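Local atomic coordinates of regulatory protein YycH-like domain-containing protein (Eubacterium rectale, PDB entry 5COZ), a protein that is of unknown function but probably contains a YycH-like regulatory domain and is probably exported as a lipoprotein. Residues D92-Q96 and L108-Y113. Residues are numbered along the deposited sequence; the frame is centred on the assembly and turned at random. Where two conformers were deposited one is given.
Sequences DVCVQ and LWDNNY
V95 and D110 form an antiparallel hydrogen-bonded pair at the open end of a beta hairpin. V95 N donates to D110 O at 2.9 Å, and D110 N donates back to V95 O. Both bonds are nearly straight at hydrogen, though each donor is tilted from the plane of its carbonyl. V95 O also accepts from a water that reaches D110 OD2, so the water bridges the strands on the face bearing V95 and D110. The next pair, Q96 and W109, is non-hydrogen-bonded. Here Q96 CA leans on L108 O at 3.2 Å in a CA-H...O contact. Packing is close on this other face. The Q96 chain leaves with CG anti to its backbone N (chi1 -177°), which lays CG against W109 NE1 at 3.5 Å. The amide plane is steeply turned from the indole, 75° apart. C94 CA makes a CA-H...O contact with D110 O.

On the V93 side of C94 the two backbones diverge, and the contact is looser and more exposed. A second water takes over the bridging, donating to V93 O and accepting from N112 N. V93 CG2 touches N111 ND2 at 3.5 Å, while V93 CB only grazes Y113 CE2 at 4.5 Å. N111 OD1 accepts from Y113 N at 3.1 Å, making an Asx turn. With an alanine here in place of the asparagine, Y113 N would probably lose this acceptor and V93 CG2 its amide neighbour, and the turn would be freer to move.

The hairpin pairs strand 95-101 with strand 104-111, near the surface and far from the chain centre. Strand 116-120 lies beyond 104-111 in the same antiparallel sheet. W109 packs on I118 and I120 of that strand and meets the ring of Y77, from helix 73-87, edge-to-face.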
# COMPACT_ATOMS: atom_id res chain seq x y z
N ASP A 92 25.18 6.59 -19.36
CA ASP A 92 26.45 7.19 -19.80
C ASP A 92 26.73 8.55 -19.17
O ASP A 92 27.87 8.81 -18.79
CB ASP A 92 26.49 7.38 -21.33
CG ASP A 92 26.29 6.15 -22.20
OD1 ASP A 92 26.62 5.04 -21.73
OD2 ASP A 92 25.87 6.31 -23.36
N VAL A 93 25.71 9.43 -19.12
CA VAL A 93 25.85 10.82 -18.66
C VAL A 93 25.53 11.00 -17.16
O VAL A 93 25.70 12.10 -16.64
CB VAL A 93 25.04 11.82 -19.52
CG1 VAL A 93 25.61 11.93 -20.93
CG2 VAL A 93 23.55 11.48 -19.55
N CYS A 94 25.08 9.94 -16.49
CA CYS A 94 24.76 9.98 -15.06
C CYS A 94 25.97 10.17 -14.19
O CYS A 94 27.05 9.69 -14.56
CB CYS A 94 24.04 8.71 -14.65
SG CYS A 94 22.30 8.75 -15.02
N VAL A 95 25.78 10.80 -13.03
CA VAL A 95 26.79 10.98 -12.00
C VAL A 95 26.39 10.14 -10.80
O VAL A 95 25.28 10.28 -10.27
CB VAL A 95 26.99 12.47 -11.62
CG1 VAL A 95 28.04 12.63 -10.52
CG2 VAL A 95 27.39 13.31 -12.84
N GLN A 96 27.29 9.27 -10.37
CA GLN A 96 27.07 8.45 -9.21
C GLN A 96 27.58 9.19 -7.96
O GLN A 96 28.61 9.87 -8.00
CB GLN A 96 27.80 7.08 -9.38
CG GLN A 96 27.61 6.05 -8.24
CD GLN A 96 28.60 6.14 -7.07
OE1 GLN A 96 29.31 7.14 -6.87
NE2 GLN A 96 28.70 5.07 -6.29
N LEU A 108 23.32 7.06 -5.11
CA LEU A 108 22.55 7.93 -5.98
C LEU A 108 23.12 7.96 -7.37
O LEU A 108 24.34 7.98 -7.54
CB LEU A 108 22.52 9.39 -5.45
CG LEU A 108 22.14 9.57 -3.96
CD1 LEU A 108 22.16 11.03 -3.59
CD2 LEU A 108 20.76 9.04 -3.66
N TRP A 109 22.24 8.06 -8.37
CA TRP A 109 22.62 8.26 -9.77
C TRP A 109 21.77 9.39 -10.29
O TRP A 109 20.54 9.30 -10.24
CB TRP A 109 22.44 7.00 -10.63
CG TRP A 109 23.39 5.91 -10.29
CD1 TRP A 109 24.57 5.63 -10.92
CD2 TRP A 109 23.25 4.95 -9.25
NE1 TRP A 109 25.18 4.55 -10.32
CE2 TRP A 109 24.36 4.08 -9.33
CE3 TRP A 109 22.24 4.68 -8.29
CZ2 TRP A 109 24.52 2.98 -8.47
CZ3 TRP A 109 22.38 3.58 -7.46
CH2 TRP A 109 23.53 2.77 -7.53
N ASP A 110 22.40 10.45 -10.77
CA ASP A 110 21.64 11.60 -11.23
C ASP A 110 22.03 12.02 -12.62
O ASP A 110 23.22 12.08 -12.95
CB ASP A 110 21.91 12.77 -10.26
CG ASP A 110 21.26 12.57 -8.91
OD1 ASP A 110 20.05 12.80 -8.80
OD2 ASP A 110 21.97 12.12 -7.97
N ASN A 111 21.03 12.31 -13.45
CA ASN A 111 21.27 12.91 -14.75
C ASN A 111 20.94 14.36 -14.55
O ASN A 111 19.77 14.73 -14.42
CB ASN A 111 20.46 12.23 -15.86
CG ASN A 111 20.75 12.80 -17.23
OD1 ASN A 111 21.26 13.91 -17.37
ND2 ASN A 111 20.37 12.08 -18.26
N ASN A 112 21.96 15.20 -14.41
CA ASN A 112 21.77 16.62 -14.12
C ASN A 112 21.20 17.41 -15.32
O ASN A 112 20.67 18.51 -15.11
CB ASN A 112 23.07 17.23 -13.61
CG ASN A 112 23.61 16.53 -12.37
OD1 ASN A 112 24.68 15.92 -12.41
ND2 ASN A 112 22.86 16.54 -11.27
N TYR A 113 21.22 16.85 -16.54
CA TYR A 113 20.63 17.55 -17.69
C TYR A 113 19.09 17.36 -17.72
O TYR A 113 18.35 18.33 -17.90
CB TYR A 113 21.23 17.06 -19.01
CG TYR A 113 22.74 17.20 -19.11
CD1 TYR A 113 23.32 18.39 -19.55
CD2 TYR A 113 23.58 16.14 -18.82
CE1 TYR A 113 24.70 18.53 -19.66
CE2 TYR A 113 24.97 16.26 -18.92
CZ TYR A 113 25.52 17.45 -19.35
OH TYR A 113 26.89 17.58 -19.45
O HOH W 1 24.60 14.29 -15.42
O HOH W 2 24.70 11.59 -7.88